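Local coordinates for protein (lectin) (Hyacinthoides hispanica, PDB 1B2P), which binds mannose and, as a bulb-type lectin of a monocot plant, probably recognises mannose-containing glycans, at residues F5-A19 with G60-V72. Sequence-based numbering, arbitrary orientation.
Sequences FSKQPDDNHPQILHA and GNGCRAVLQPDGV
Leu17 and Ala65 face each other as an antiparallel hydrogen-bonded pair, and the two bonds they exchange are the direct backbone hydrogen bonds between strands 16-18 and 64-67, the flanking pairs being looser. Leu17 N reaches Ala65 O at 2.8 Å, nearly in line with that carbonyl, and Ala65 N returns an equally short bond to Leu17 O. On the buried side of this pair the Leu17 and Ala65 CB atoms lie 4.2 Å apart, with Met36 of strand 30-36 packed on Ala65. Turning CG of Leu67 anti to its own backbone N (chi1 -178°) places it 4.0 Å from Ser6 CB, with CD2 against Ser6 N and CA; the side chain also touches Tyr95 and Leu97. Ser6 OG is hydrogen-bonded to the backbone N of Tyr95.

Strand 16-18 is an outermost strand, within this chain, of a four-stranded antiparallel sheet whose next members are 64-67, 73-76 and 82-85, one of the three sheets of the beta-prism fold of bulb-type lectins. The chain reaches this edge from strand 3-5, which belongs to another sheet, so residues 5-19 link two sides of the prism. Where it leaves that strand, Lys7 N bonds to Leu67 O at 2.9 Å. Between this bond and the Leu17 pair the backbones part, and a water accepts from Leu67 N and lies 2.8 Å from Phe5 O.

The opposite face opens toward solvent at Ile16 and the exposed His18, while Val66 stays buried against Val74 and Ile76. Ile16 and Val66 lie side by side with their CG1 atoms 4.1 Å apart, and Ile16 CG2 covers the centre of one face of the His18 ring, 3.7 Å above its plane. The Arg64 chain, extended from CG to NE, leads away from strand 16-18, and NH1 makes a weak hydrogen bond to Thr77 O. At the far end of the strand pair a second water accepts from Ala19 N and donates to Cys63 O; Cys63 is itself held to Cys40 by a disulfide.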
loop_
_atom_site.group_PDB
_atom_site.type_symbol
_atom_site.label_atom_id
_atom_site.label_comp_id
_atom_site.label_asym_id
_atom_site.label_seq_id
_atom_site.Cartn_x
_atom_site.Cartn_y
_atom_site.Cartn_z
ATOM N N PHE A 5 1.421 15.147 9.394
ATOM C CA PHE A 5 2.143 15.573 10.583
ATOM C C PHE A 5 2.308 17.059 10.748
ATOM O O PHE A 5 2.287 17.778 9.732
ATOM C CB PHE A 5 3.557 14.983 10.480
ATOM C CG PHE A 5 3.599 13.492 10.394
ATOM C CD1 PHE A 5 3.694 12.868 11.691
ATOM C CD2 PHE A 5 3.600 12.709 9.278
ATOM C CE1 PHE A 5 3.720 11.460 11.643
ATOM C CE2 PHE A 5 3.591 11.328 9.259
ATOM C CZ PHE A 5 3.705 10.680 10.487
ATOM N N SER A 6 2.229 17.538 11.971
ATOM C CA SER A 6 2.341 18.938 12.262
ATOM C C SER A 6 3.750 19.439 11.740
ATOM O O SER A 6 4.629 18.667 11.697
ATOM C CB SER A 6 2.112 19.353 13.712
ATOM O OG SER A 6 3.085 18.649 14.543
ATOM N N LYS A 7 3.735 20.748 11.383
ATOM C CA LYS A 7 5.085 21.263 10.898
ATOM C C LYS A 7 6.135 21.079 11.987
ATOM O O LYS A 7 5.978 21.532 13.130
ATOM C CB LYS A 7 4.842 22.773 10.619
ATOM C CG LYS A 7 4.013 23.044 9.372
ATOM C CD LYS A 7 3.901 24.594 9.246
ATOM C CE LYS A 7 5.074 25.046 8.377
ATOM N NZ LYS A 7 5.003 24.386 7.036
ATOM N N GLN A 8 7.197 20.391 11.466
ATOM C CA GLN A 8 8.295 20.177 12.450
ATOM C C GLN A 8 9.562 19.835 11.667
ATOM O O GLN A 8 9.586 19.461 10.536
ATOM C CB GLN A 8 7.846 18.895 13.269
ATOM C CG GLN A 8 7.567 17.696 12.384
ATOM C CD GLN A 8 6.980 16.548 13.242
ATOM O OE1 GLN A 8 7.648 15.618 13.769
ATOM N NE2 GLN A 8 5.644 16.590 13.268
ATOM N N PRO A 9 10.681 19.932 12.455
ATOM C CA PRO A 9 11.993 19.787 11.736
ATOM C C PRO A 9 12.474 18.367 11.757
ATOM O O PRO A 9 13.526 18.001 12.400
ATOM C CB PRO A 9 12.888 20.587 12.716
ATOM C CG PRO A 9 12.328 20.531 14.075
ATOM C CD PRO A 9 10.827 20.435 13.790
ATOM N N ASP A 10 11.851 17.496 11.070
ATOM C CA ASP A 10 12.269 16.088 10.908
ATOM C C ASP A 10 11.627 15.573 9.641
ATOM O O ASP A 10 10.920 16.369 8.976
ATOM C CB ASP A 10 11.967 15.323 12.165
ATOM C CG ASP A 10 10.439 15.275 12.444
ATOM O OD1 ASP A 10 9.713 14.998 11.442
ATOM O OD2 ASP A 10 10.106 15.610 13.595
ATOM N N ASP A 11 11.882 14.378 9.242
ATOM C CA ASP A 11 11.502 13.896 7.948
ATOM C C ASP A 11 10.104 13.212 8.014
ATOM O O ASP A 11 9.814 12.511 7.033
ATOM C CB ASP A 11 12.435 12.859 7.395
ATOM C CG ASP A 11 13.890 13.013 7.185
ATOM O OD1 ASP A 11 14.328 14.142 6.927
ATOM O OD2 ASP A 11 14.569 11.950 7.239
ATOM N N ASN A 12 9.291 13.677 8.970
ATOM C CA ASN A 12 7.958 13.037 8.907
ATOM C C ASN A 12 7.247 13.817 7.744
ATOM O O ASN A 12 7.375 15.037 7.760
ATOM C CB ASN A 12 7.291 13.304 10.230
ATOM C CG ASN A 12 7.833 12.450 11.389
ATOM O OD1 ASN A 12 7.811 12.946 12.539
ATOM N ND2 ASN A 12 8.210 11.313 11.017
ATOM N N HIS A 13 6.577 13.032 6.976
ATOM C CA HIS A 13 5.839 13.620 5.852
ATOM C C HIS A 13 4.577 12.845 5.610
ATOM O O HIS A 13 4.572 11.642 5.925
ATOM C CB HIS A 13 6.703 13.604 4.566
ATOM C CG HIS A 13 7.054 12.172 4.244
ATOM N ND1 HIS A 13 6.342 11.423 3.315
ATOM C CD2 HIS A 13 8.029 11.333 4.734
ATOM C CE1 HIS A 13 6.848 10.196 3.273
ATOM N NE2 HIS A 13 7.844 10.103 4.119
ATOM N N PRO A 14 3.581 13.453 5.017
ATOM C CA PRO A 14 3.487 14.814 4.667
ATOM C C PRO A 14 3.240 15.770 5.795
ATOM O O PRO A 14 2.582 15.407 6.786
ATOM C CB PRO A 14 2.357 14.921 3.654
ATOM C CG PRO A 14 1.410 13.858 4.122
ATOM C CD PRO A 14 2.287 12.787 4.716
ATOM N N GLN A 15 3.697 17.013 5.579
ATOM C CA GLN A 15 3.379 18.085 6.489
ATOM C C GLN A 15 2.558 19.223 5.744
ATOM O O GLN A 15 2.273 20.203 6.436
ATOM C CB GLN A 15 4.578 18.810 7.103
ATOM C CG GLN A 15 5.449 17.786 7.895
ATOM C CD GLN A 15 6.780 18.405 8.387
ATOM O OE1 GLN A 15 7.744 17.602 8.738
ATOM N NE2 GLN A 15 6.837 19.634 8.639
ATOM N N ILE A 16 2.286 18.933 4.541
ATOM C CA ILE A 16 1.449 20.031 3.877
ATOM C C ILE A 16 0.690 19.217 2.876
ATOM O O ILE A 16 1.128 18.217 2.261
ATOM C CB ILE A 16 2.420 20.902 3.036
ATOM C CG1 ILE A 16 3.364 21.718 3.939
ATOM C CG2 ILE A 16 1.466 21.823 2.214
ATOM C CD1 ILE A 16 4.235 22.719 3.129
ATOM N N LEU A 17 -0.625 19.604 2.678
ATOM C CA LEU A 17 -1.363 19.101 1.518
ATOM C C LEU A 17 -1.503 20.277 0.506
ATOM O O LEU A 17 -2.164 21.216 0.917
ATOM C CB LEU A 17 -2.752 18.751 2.010
ATOM C CG LEU A 17 -3.107 17.407 2.570
ATOM C CD1 LEU A 17 -4.653 17.300 2.560
ATOM C CD2 LEU A 17 -2.520 16.233 1.792
ATOM N N HIS A 18 -0.775 20.111 -0.546
ATOM C CA HIS A 18 -0.879 21.175 -1.581
ATOM C C HIS A 18 -2.122 20.804 -2.351
ATOM O O HIS A 18 -2.800 19.816 -2.310
ATOM C CB HIS A 18 0.328 20.984 -2.552
ATOM C CG HIS A 18 1.628 21.289 -1.882
ATOM N ND1 HIS A 18 2.046 22.568 -1.598
ATOM C CD2 HIS A 18 2.591 20.452 -1.405
ATOM C CE1 HIS A 18 3.207 22.542 -0.975
ATOM N NE2 HIS A 18 3.556 21.273 -0.865
ATOM N N ALA A 19 -2.523 21.837 -3.216
ATOM C CA ALA A 19 -3.692 21.652 -4.043
ATOM C C ALA A 19 -3.683 20.414 -4.891
ATOM O O ALA A 19 -2.626 20.035 -5.494
ATOM C CB ALA A 19 -3.790 22.880 -5.036
ATOM N N GLY A 60 -9.548 31.778 -2.393
ATOM C CA GLY A 60 -8.137 32.061 -2.684
ATOM C C GLY A 60 -7.684 31.186 -3.771
ATOM O O GLY A 60 -8.438 30.293 -4.252
ATOM N N ASN A 61 -6.414 31.351 -4.211
ATOM C CA ASN A 61 -5.813 30.470 -5.186
ATOM C C ASN A 61 -4.528 29.704 -4.644
ATOM O O ASN A 61 -3.959 30.262 -3.727
ATOM C CB ASN A 61 -5.182 31.339 -6.329
ATOM C CG ASN A 61 -6.266 32.204 -6.980
ATOM O OD1 ASN A 61 -7.198 31.588 -7.494
ATOM N ND2 ASN A 61 -6.086 33.531 -6.902
ATOM N N GLY A 62 -4.344 28.570 -5.230
ATOM C CA GLY A 62 -3.021 27.905 -4.922
ATOM C C GLY A 62 -2.926 27.606 -3.395
ATOM O O GLY A 62 -1.934 27.818 -2.699
ATOM N N CYS A 63 -4.053 27.114 -2.866
ATOM C CA CYS A 63 -4.154 26.959 -1.405
ATOM C C CYS A 63 -3.424 25.625 -0.936
ATOM O O CYS A 63 -3.267 24.710 -1.696
ATOM C CB CYS A 63 -5.648 26.868 -0.879
ATOM S SG CYS A 63 -6.402 28.512 -1.457
ATOM N N ARG A 64 -3.119 25.777 0.333
ATOM C CA ARG A 64 -2.504 24.514 0.997
ATOM C C ARG A 64 -3.095 24.365 2.338
ATOM O O ARG A 64 -3.553 25.328 2.959
ATOM C CB ARG A 64 -0.980 24.715 1.092
ATOM C CG ARG A 64 -0.581 25.894 1.944
ATOM C CD ARG A 64 0.975 26.120 1.824
ATOM N NE ARG A 64 1.469 27.121 2.764
ATOM C CZ ARG A 64 1.424 28.453 2.451
ATOM N NH1 ARG A 64 0.865 28.887 1.313
ATOM N NH2 ARG A 64 1.914 29.290 3.353
ATOM N N ALA A 65 -3.069 23.091 2.843
ATOM C CA ALA A 65 -3.455 22.886 4.239
ATOM C C ALA A 65 -2.181 22.427 5.057
ATOM O O ALA A 65 -1.501 21.592 4.490
ATOM C CB ALA A 65 -4.556 21.816 4.247
ATOM N N VAL A 66 -2.181 23.075 6.218
ATOM C CA VAL A 66 -0.987 22.700 7.070
ATOM C C VAL A 66 -1.530 22.508 8.444
ATOM O O VAL A 66 -2.482 23.127 8.917
ATOM C CB VAL A 66 0.037 23.817 7.003
ATOM C CG1 VAL A 66 0.406 23.988 5.534
ATOM C CG2 VAL A 66 -0.539 25.094 7.518
ATOM N N LEU A 67 -0.815 21.653 9.246
ATOM C CA LEU A 67 -1.163 21.467 10.642
ATOM C C LEU A 67 -0.117 22.152 11.485
ATOM O O LEU A 67 1.059 21.847 11.333
ATOM C CB LEU A 67 -1.223 19.924 10.887
ATOM C CG LEU A 67 -1.642 19.674 12.326
ATOM C CD1 LEU A 67 -3.065 20.099 12.740
ATOM C CD2 LEU A 67 -1.563 18.135 12.525
ATOM N N GLN A 68 -0.533 23.230 12.149
ATOM C CA GLN A 68 0.476 24.059 12.847
ATOM C C GLN A 68 0.960 23.376 14.100
ATOM O O GLN A 68 0.361 22.393 14.626
ATOM C CB GLN A 68 -0.156 25.350 13.333
ATOM C CG GLN A 68 -0.653 26.062 12.050
ATOM C CD GLN A 68 -1.081 27.482 12.219
ATOM O OE1 GLN A 68 -1.739 27.738 13.226
ATOM N NE2 GLN A 68 -0.705 28.267 11.183
ATOM N N PRO A 69 2.008 23.936 14.769
ATOM C CA PRO A 69 2.584 23.174 15.878
ATOM C C PRO A 69 1.731 23.308 17.131
ATOM O O PRO A 69 2.182 22.672 18.126
ATOM C CB PRO A 69 3.927 23.927 16.176
ATOM C CG PRO A 69 4.156 24.691 14.919
ATOM C CD PRO A 69 2.948 24.869 14.088
ATOM N N ASP A 70 0.615 23.990 17.114
ATOM C CA ASP A 70 -0.271 23.987 18.295
ATOM C C ASP A 70 -1.501 23.133 17.919
ATOM O O ASP A 70 -2.516 23.388 18.653
ATOM C CB ASP A 70 -0.690 25.410 18.609
ATOM C CG ASP A 70 -1.327 26.221 17.525
ATOM O OD1 ASP A 70 -1.408 25.814 16.383
ATOM O OD2 ASP A 70 -1.751 27.398 17.729
ATOM N N GLY A 71 -1.493 22.406 16.830
ATOM C CA GLY A 71 -2.600 21.438 16.592
ATOM C C GLY A 71 -3.710 22.125 15.764
ATOM O O GLY A 71 -4.759 21.491 15.606
ATOM N N VAL A 72 -3.554 23.361 15.358
ATOM C CA VAL A 72 -4.629 24.014 14.523
ATOM C C VAL A 72 -4.433 23.717 13.114
ATOM O O VAL A 72 -3.297 23.906 12.524
ATOM C CB VAL A 72 -4.582 25.539 14.730
ATOM C CG1 VAL A 72 -5.515 26.278 13.764
ATOM C CG2 VAL A 72 -4.815 25.825 16.201
HETATM O O HOH W 1 1.529 20.230 8.723
HETATM O O HOH W 2 -1.031 24.365 -3.360
#